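Local structure of hypothetical protein DUF871 (Enterococcus faecalis, 2P0O) at residues I15-D18 with T19-Y22; K24-A28 with L29-G33; E228-M231 with A232-Y236. The protein is of unknown function but is probably a 6-phospho-N-acetylmuramidase, cleaving 6-phosphorylated N-acetylmuramic acid derivatives during the recycling of cell-wall sugars. All coordinates share one frame; numbering follows the deposited sequence.

Overall arrangement
Contacts 1 and 2 lie on one helix, 17-28, the first helix around the eight-stranded parallel barrel: contact 1 is its start, at the surface, and contact 2 its end, partly buried, with their centres about 13 Å apart. Contact 3 is the largely buried first two-thirds of helix 228-240, which follows the last barrel strand. Because the barrel closes between its first and last strands, contacts 2 and 3 touch: Met231 packs on Lys25 and Leu29, and the rings of Phe31 and Phe234 meet edge-to-face. A hydroxyl pair at the N-cap marks contact 1, a Schellman motif with a salt bridge contact 2. In contact 3, apolar packing lies beside a polar cluster directed at the C-terminal part of the chain.

Contact 1. Residues I15-D18 with T19-Y22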
loop_
_atom_site.group_PDB
_atom_site.type_symbol
_atom_site.label_atom_id
_atom_site.label_comp_id
_atom_site.label_asym_id
_atom_site.label_seq_id
_atom_site.Cartn_x
_atom_site.Cartn_y
_atom_site.Cartn_z
ATOM N N ILE A 15 -15.802 13.324 -12.006
ATOM C CA ILE A 15 -14.434 13.499 -11.499
ATOM C C ILE A 15 -14.268 14.887 -10.884
ATOM O O ILE A 15 -14.166 15.867 -11.608
ATOM C CB ILE A 15 -13.343 13.264 -12.586
ATOM C CG1 ILE A 15 -13.586 11.952 -13.347
ATOM C CG2 ILE A 15 -11.949 13.234 -11.943
ATOM C CD1 ILE A 15 -12.580 11.683 -14.474
ATOM N N THR A 16 -14.265 14.947 -9.550
ATOM C CA THR A 16 -14.135 16.202 -8.802
ATOM C C THR A 16 -12.735 16.781 -8.919
ATOM O O THR A 16 -11.806 16.084 -9.389
ATOM C CB THR A 16 -14.426 16.009 -7.307
ATOM O OG1 THR A 16 -13.491 15.076 -6.763
ATOM C CG2 THR A 16 -15.842 15.493 -7.079
ATOM N N ASN A 17 -12.569 18.052 -8.460
ATOM C CA ASN A 17 -11.234 18.650 -8.437
ATOM C C ASN A 17 -10.373 18.001 -7.355
ATOM O O ASN A 17 -9.161 17.773 -7.560
ATOM C CB ASN A 17 -11.354 20.159 -8.279
ATOM C CG ASN A 17 -12.089 20.791 -9.469
ATOM O OD1 ASN A 17 -12.128 20.208 -10.559
ATOM N ND2 ASN A 17 -12.668 21.980 -9.265
ATOM N N ASP A 18 -11.019 17.651 -6.231
ATOM C CA ASP A 18 -10.372 16.874 -5.200
ATOM C C ASP A 18 -9.768 15.593 -5.761
ATOM O O ASP A 18 -8.624 15.306 -5.500
ATOM C CB ASP A 18 -11.307 16.615 -4.007
ATOM C CG ASP A 18 -11.699 17.926 -3.297
ATOM O OD1 ASP A 18 -10.978 18.939 -3.462
ATOM O OD2 ASP A 18 -12.736 17.955 -2.600
ATOM N N THR A 19 -10.505 14.890 -6.608
ATOM C CA THR A 19 -9.998 13.675 -7.224
ATOM C C THR A 19 -8.770 13.901 -8.114
ATOM O O THR A 19 -7.786 13.152 -8.021
ATOM C CB THR A 19 -11.127 12.931 -7.958
ATOM O OG1 THR A 19 -12.114 12.563 -6.984
ATOM C CG2 THR A 19 -10.604 11.673 -8.663
ATOM N N ILE A 20 -8.829 14.928 -8.950
ATOM C CA ILE A 20 -7.698 15.344 -9.785
ATOM C C ILE A 20 -6.480 15.756 -8.922
ATOM O O ILE A 20 -5.369 15.248 -9.122
ATOM C CB ILE A 20 -8.142 16.433 -10.809
ATOM C CG1 ILE A 20 -9.153 15.824 -11.786
ATOM C CG2 ILE A 20 -6.951 17.042 -11.553
ATOM C CD1 ILE A 20 -9.950 16.839 -12.580
ATOM N N ILE A 21 -6.694 16.649 -7.956
ATOM C CA ILE A 21 -5.660 16.999 -6.960
ATOM C C ILE A 21 -5.005 15.735 -6.384
ATOM O O ILE A 21 -3.777 15.582 -6.414
ATOM C CB ILE A 21 -6.222 17.916 -5.840
ATOM C CG1 ILE A 21 -6.458 19.312 -6.392
ATOM C CG2 ILE A 21 -5.245 18.046 -4.687
ATOM C CD1 ILE A 21 -7.537 20.115 -5.662
ATOM N N TYR A 22 -5.848 14.821 -5.898
ATOM C CA TYR A 22 -5.431 13.540 -5.381
ATOM C C TYR A 22 -4.564 12.719 -6.333
ATOM O O TYR A 22 -3.492 12.212 -5.932
ATOM C CB TYR A 22 -6.665 12.729 -4.982
ATOM C CG TYR A 22 -6.363 11.309 -4.497
ATOM C CD1 TYR A 22 -5.710 11.068 -3.279
ATOM C CD2 TYR A 22 -6.767 10.199 -5.253
ATOM C CE1 TYR A 22 -5.459 9.726 -2.832
ATOM C CE2 TYR A 22 -6.523 8.884 -4.834
ATOM C CZ TYR A 22 -5.885 8.648 -3.624
ATOM O OH TYR A 22 -5.677 7.322 -3.236
#
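Thr16 and Thr19 face each other through their hydroxyls, Thr16 OG1 to Thr19 OG1 at 2.9 Å, in a hydrogen bond that either could donate, while the two side chains cross at about a right angle. Thr16 sits at the N-cap of helix 17-28, and its chi1 of 61° sets OG1 between the backbone N and carbonyl carbon, turned to the opening turn. Threonine suits this place because it offers a hydroxyl to Thr19 OG1 on a chain short enough for the N-cap. In Thr19, OG1 turns beside the backbone N (chi1 -62°), leaving CG2 opposite it, and this methyl meets Ile15 CG2 at 3.9 Å. This is the start of the helix in the first beta-alpha-beta unit of a TIM barrel, between strands 4-8 and 33-38. Just ahead of the cap, Ile15 lays the same CG2 across Ile20, 3.8 Å from CG1, again nearly perpendicular. The branched chains thus make a small apolar patch beside the hydroxyl pair, and both isoleucines continue onto helix 48-62, where Ile15 touches Asp54 and Leu55 and Ile20 touches Ile58. Backbone bonds close the turn: Ile20 N reaches Thr16 O at 3.2 Å, and Ile21 N reaches Asn17 O at 2.7 Å.

Contact 2. Residues K24-A28 with L29-G33; sequences KKMKA and LGFDG
Met26, a selenomethionine here, folds its side chain over the ring of Phe31. Bends at chi2 (-60°) and chi3 (-90°) swing Met26 CE back over the ring, 3.4 Å from the Phe31 centroid and close to the normal, a CH-pi contact; SE stands over the face too, at 4.4 Å, making a Met-aromatic pair. The flexible, unbranched thioether can adopt this curl and leave SE against Leu29 CD2 as well.

Lys27 takes another course. Its CG lies opposite the backbone N, and after a single bend at chi2 the chain runs straight past the carbonyl oxygen of Phe31. Lys27 NZ ends 2.7 Å from Asp32 OD1, a salt bridge on the anti side of the carboxylate, 25° out of its plane. NZ also bonds to Lys63 O, so the ammonium is shared between an acid and a backbone carbonyl; the long aliphatic part suits lysine to this span. A water donates to both Lys27 O and Asp32 OD1, closing a second link beside the salt bridge.

Met26 O is gripped by two amides from opposite faces of its plane, Phe31 N at 3.0 Å and Leu29 N at 2.9 Å. Gly30 N, in turn, bonds to Lys27 O. Gly30 has positive phi, where a side chain would crowd the preceding carbonyl oxygen. With this glycine at C-prime, the bonds from Phe31 N to Met26 O and from Gly30 N to Lys27 O form a Schellman motif, ending helix 17-28 and turning the chain into barrel strand 33-38.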
loop_
_atom_site.group_PDB
_atom_site.type_symbol
_atom_site.label_atom_id
_atom_site.label_comp_id
_atom_site.label_asym_id
_atom_site.label_seq_id
_atom_site.Cartn_x
_atom_site.Cartn_y
_atom_site.Cartn_z
ATOM N N LYS A 24 -2.841 13.610 -9.016
ATOM C CA LYS A 24 -1.578 14.308 -9.231
ATOM C C LYS A 24 -0.618 14.176 -8.041
ATOM O O LYS A 24 0.578 13.906 -8.227
ATOM C CB LYS A 24 -1.825 15.787 -9.559
ATOM C CG LYS A 24 -2.528 16.020 -10.874
ATOM C CD LYS A 24 -2.461 17.513 -11.289
ATOM C CE LYS A 24 -3.468 17.790 -12.398
ATOM N NZ LYS A 24 -3.151 18.996 -13.259
ATOM N N LYS A 25 -1.140 14.353 -6.823
ATOM C CA LYS A 25 -0.319 14.185 -5.624
ATOM C C LYS A 25 0.183 12.756 -5.472
ATOM O O LYS A 25 1.329 12.542 -5.113
ATOM C CB LYS A 25 -1.103 14.553 -4.380
ATOM C CG LYS A 25 -1.021 16.013 -4.061
ATOM C CD LYS A 25 -1.927 16.362 -2.897
ATOM C CE LYS A 25 -1.985 17.878 -2.775
ATOM N NZ LYS A 25 -2.758 18.205 -1.554
HETATM N N MSE A 26 -0.679 11.779 -5.751
HETATM C CA MSE A 26 -0.298 10.374 -5.607
HETATM C C MSE A 26 0.842 10.025 -6.570
HETATM O O MSE A 26 1.811 9.369 -6.173
HETATM C CB MSE A 26 -1.508 9.454 -5.753
HETATM C CG MSE A 26 -2.490 9.590 -4.574
HETATM SE SE MSE A 26 -1.665 9.150 -2.818
HETATM C CE MSE A 26 -2.077 7.238 -2.775
ATOM N N LYS A 27 0.747 10.498 -7.812
ATOM C CA LYS A 27 1.851 10.363 -8.751
ATOM C C LYS A 27 3.178 10.910 -8.190
ATOM O O LYS A 27 4.183 10.199 -8.211
ATOM C CB LYS A 27 1.535 11.019 -10.092
ATOM C CG LYS A 27 2.743 11.103 -11.020
ATOM C CD LYS A 27 3.031 9.751 -11.626
ATOM C CE LYS A 27 4.246 9.828 -12.525
ATOM N NZ LYS A 27 4.432 8.516 -13.192
ATOM N N ALA A 28 3.179 12.150 -7.692
ATOM C CA ALA A 28 4.370 12.706 -7.036
ATOM C C ALA A 28 4.812 11.923 -5.778
ATOM O O ALA A 28 5.945 12.037 -5.317
ATOM C CB ALA A 28 4.188 14.200 -6.720
ATOM N N LEU A 29 3.926 11.113 -5.222
ATOM C CA LEU A 29 4.295 10.317 -4.064
ATOM C C LEU A 29 4.789 8.925 -4.460
ATOM O O LEU A 29 4.971 8.078 -3.592
ATOM C CB LEU A 29 3.084 10.197 -3.133
ATOM C CG LEU A 29 2.820 11.189 -1.986
ATOM C CD1 LEU A 29 3.623 12.447 -2.019
ATOM C CD2 LEU A 29 1.312 11.475 -1.808
ATOM N N GLY A 30 4.976 8.670 -5.757
ATOM C CA GLY A 30 5.450 7.356 -6.211
ATOM C C GLY A 30 4.402 6.323 -6.643
ATOM O O GLY A 30 4.692 5.123 -6.703
ATOM N N PHE A 31 3.194 6.786 -6.960
ATOM C CA PHE A 31 2.105 5.941 -7.503
ATOM C C PHE A 31 2.016 6.109 -9.021
ATOM O O PHE A 31 1.869 7.233 -9.480
ATOM C CB PHE A 31 0.775 6.311 -6.831
ATOM C CG PHE A 31 0.720 5.939 -5.363
ATOM C CD1 PHE A 31 1.367 6.733 -4.394
ATOM C CD2 PHE A 31 0.035 4.792 -4.953
ATOM C CE1 PHE A 31 1.341 6.383 -3.039
ATOM C CE2 PHE A 31 -0.024 4.422 -3.596
ATOM C CZ PHE A 31 0.633 5.216 -2.638
ATOM N N ASP A 32 2.143 5.017 -9.786
ATOM C CA ASP A 32 2.189 5.083 -11.251
ATOM C C ASP A 32 1.019 4.459 -11.968
ATOM O O ASP A 32 1.025 4.386 -13.211
ATOM C CB ASP A 32 3.474 4.447 -11.826
ATOM C CG ASP A 32 4.728 5.159 -11.389
ATOM O OD1 ASP A 32 4.789 6.403 -11.511
ATOM O OD2 ASP A 32 5.655 4.454 -10.910
ATOM N N GLY A 33 0.032 3.999 -11.203
ATOM C CA GLY A 33 -1.087 3.264 -11.762
ATOM C C GLY A 33 -2.438 3.632 -11.197
ATOM O O GLY A 33 -2.566 4.050 -10.029
HETATM O O HOH W 1 5.843 8.244 -9.658
#

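Contact 3. Residues E228-M231 with A232-Y236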
loop_
_atom_site.group_PDB
_atom_site.type_symbol
_atom_site.label_atom_id
_atom_site.label_comp_id
_atom_site.label_asym_id
_atom_site.label_seq_id
_atom_site.Cartn_x
_atom_site.Cartn_y
_atom_site.Cartn_z
ATOM N N GLU A 228 -4.451 12.475 4.466
ATOM C CA GLU A 228 -3.232 13.271 4.391
ATOM C C GLU A 228 -2.066 12.673 5.198
ATOM O O GLU A 228 -0.911 12.697 4.748
ATOM C CB GLU A 228 -3.510 14.719 4.842
ATOM C CG GLU A 228 -4.522 15.462 3.961
ATOM C CD GLU A 228 -3.868 16.216 2.792
ATOM O OE1 GLU A 228 -2.613 16.178 2.667
ATOM O OE2 GLU A 228 -4.609 16.861 2.000
ATOM N N ARG A 229 -2.376 12.135 6.376
ATOM C CA ARG A 229 -1.401 11.535 7.260
ATOM C C ARG A 229 -0.701 10.358 6.586
ATOM O O ARG A 229 0.537 10.169 6.688
ATOM C CB ARG A 229 -2.121 11.029 8.514
ATOM C CG ARG A 229 -1.181 10.565 9.624
ATOM C CD ARG A 229 -1.971 9.976 10.802
ATOM N NE ARG A 229 -1.092 9.738 11.944
ATOM C CZ ARG A 229 -0.312 8.665 12.110
ATOM N NH1 ARG A 229 -0.278 7.683 11.205
ATOM N NH2 ARG A 229 0.448 8.579 13.186
ATOM N N THR A 230 -1.521 9.535 5.940
ATOM C CA THR A 230 -1.042 8.344 5.280
ATOM C C THR A 230 -0.251 8.711 4.024
ATOM O O THR A 230 0.786 8.119 3.756
ATOM C CB THR A 230 -2.232 7.383 5.002
ATOM O OG1 THR A 230 -2.824 7.048 6.258
ATOM C CG2 THR A 230 -1.772 6.113 4.322
HETATM N N MSE A 231 -0.756 9.674 3.261
HETATM C CA MSE A 231 0.008 10.253 2.132
HETATM C C MSE A 231 1.426 10.697 2.541
HETATM O O MSE A 231 2.412 10.446 1.825
HETATM C CB MSE A 231 -0.736 11.451 1.531
HETATM C CG MSE A 231 -2.044 11.039 0.911
HETATM SE SE MSE A 231 -3.125 12.515 0.215
HETATM C CE MSE A 231 -1.966 13.049 -1.253
ATOM N N ALA A 232 1.498 11.353 3.697
ATOM C CA ALA A 232 2.755 11.886 4.243
ATOM C C ALA A 232 3.711 10.760 4.554
ATOM O O ALA A 232 4.916 10.916 4.365
ATOM C CB ALA A 232 2.493 12.705 5.481
ATOM N N GLN A 233 3.172 9.625 5.034
ATOM C CA GLN A 233 3.997 8.462 5.342
ATOM C C GLN A 233 4.555 7.863 4.039
ATOM O O GLN A 233 5.756 7.578 3.974
ATOM C CB GLN A 233 3.243 7.438 6.194
ATOM C CG GLN A 233 3.119 7.896 7.655
ATOM C CD GLN A 233 2.376 6.911 8.539
ATOM O OE1 GLN A 233 1.291 6.436 8.191
ATOM N NE2 GLN A 233 2.938 6.619 9.698
ATOM N N PHE A 234 3.698 7.693 3.018
ATOM C CA PHE A 234 4.160 7.252 1.707
ATOM C C PHE A 234 5.234 8.195 1.208
ATOM O O PHE A 234 6.311 7.751 0.808
ATOM C CB PHE A 234 3.023 7.132 0.664
ATOM C CG PHE A 234 2.233 5.832 0.761
ATOM C CD1 PHE A 234 2.751 4.632 0.234
ATOM C CD2 PHE A 234 0.960 5.812 1.348
ATOM C CE1 PHE A 234 2.010 3.419 0.315
ATOM C CE2 PHE A 234 0.207 4.597 1.427
ATOM C CZ PHE A 234 0.733 3.419 0.918
ATOM N N GLY A 235 4.938 9.493 1.264
ATOM C CA GLY A 235 5.804 10.502 0.709
ATOM C C GLY A 235 7.133 10.499 1.411
ATOM O O GLY A 235 8.175 10.568 0.762
ATOM N N TYR A 236 7.110 10.440 2.732
ATOM C CA TYR A 236 8.343 10.451 3.514
ATOM C C TYR A 236 9.224 9.231 3.166
ATOM O O TYR A 236 10.438 9.345 2.976
ATOM C CB TYR A 236 7.995 10.469 5.006
ATOM C CG TYR A 236 8.942 11.270 5.870
ATOM C CD1 TYR A 236 10.070 10.676 6.460
ATOM C CD2 TYR A 236 8.696 12.634 6.116
ATOM C CE1 TYR A 236 10.933 11.432 7.272
ATOM C CE2 TYR A 236 9.539 13.387 6.928
ATOM C CZ TYR A 236 10.653 12.788 7.496
ATOM O OH TYR A 236 11.479 13.577 8.282
HETATM O O HOH W 2 -1.338 7.004 8.562
#
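Thr230 and Phe234, one helical turn apart, lie side by side and point the same way, with the methyl Thr230 CG2 3.8 Å from ring atom Phe234 CE2. This is the close-packed side of the segment. OG1 of Thr230 turns beside the backbone N (chi1 -60°) and goes to Asp181 and Ser227, which leaves CG2 opposite that N and alongside the ring. The flat Phe234 ring packs against Phe204, edge-to-face, and Ala207 of helix 203-212. Where the helix nears Leu29, Gly235 has no side chain, so Leu29 CD1 can come within 4.0 Å of Gly235 CA. Ala232, with only a methyl, lets Ile363 and Phe367 of helix 363-370 approach.

Arg229 and Gln233 are joined less directly. Their planes are turned 78° apart, and Arg229 NH1 stays 3.6 Å from Gln233 OE1 with a water between them. That water accepts from Arg229 NH1 at the edge of the guanidinium, in its plane, and donates to Gln233 OE1 (2.7 Å) and Thr230 OG1 (2.7 Å). The extended arginine chain carries NH2 on to salt bridges with Asp342 and Glu246, which would offset its charge, while the glutamine amide offers NE2 to Leu244 O and Asp342 and OE1 to Asn202. The solvent side is at Glu228, which is exposed, its CB pointing away from 232-236.

Regular i to i+4 bonds, such as Phe234 N to Thr230 O at 3.0 Å, run beneath both sides. The helix is the one that follows the eighth strand of a TIM barrel, with one flank against barrel helices and another against the C-terminal part of the chain.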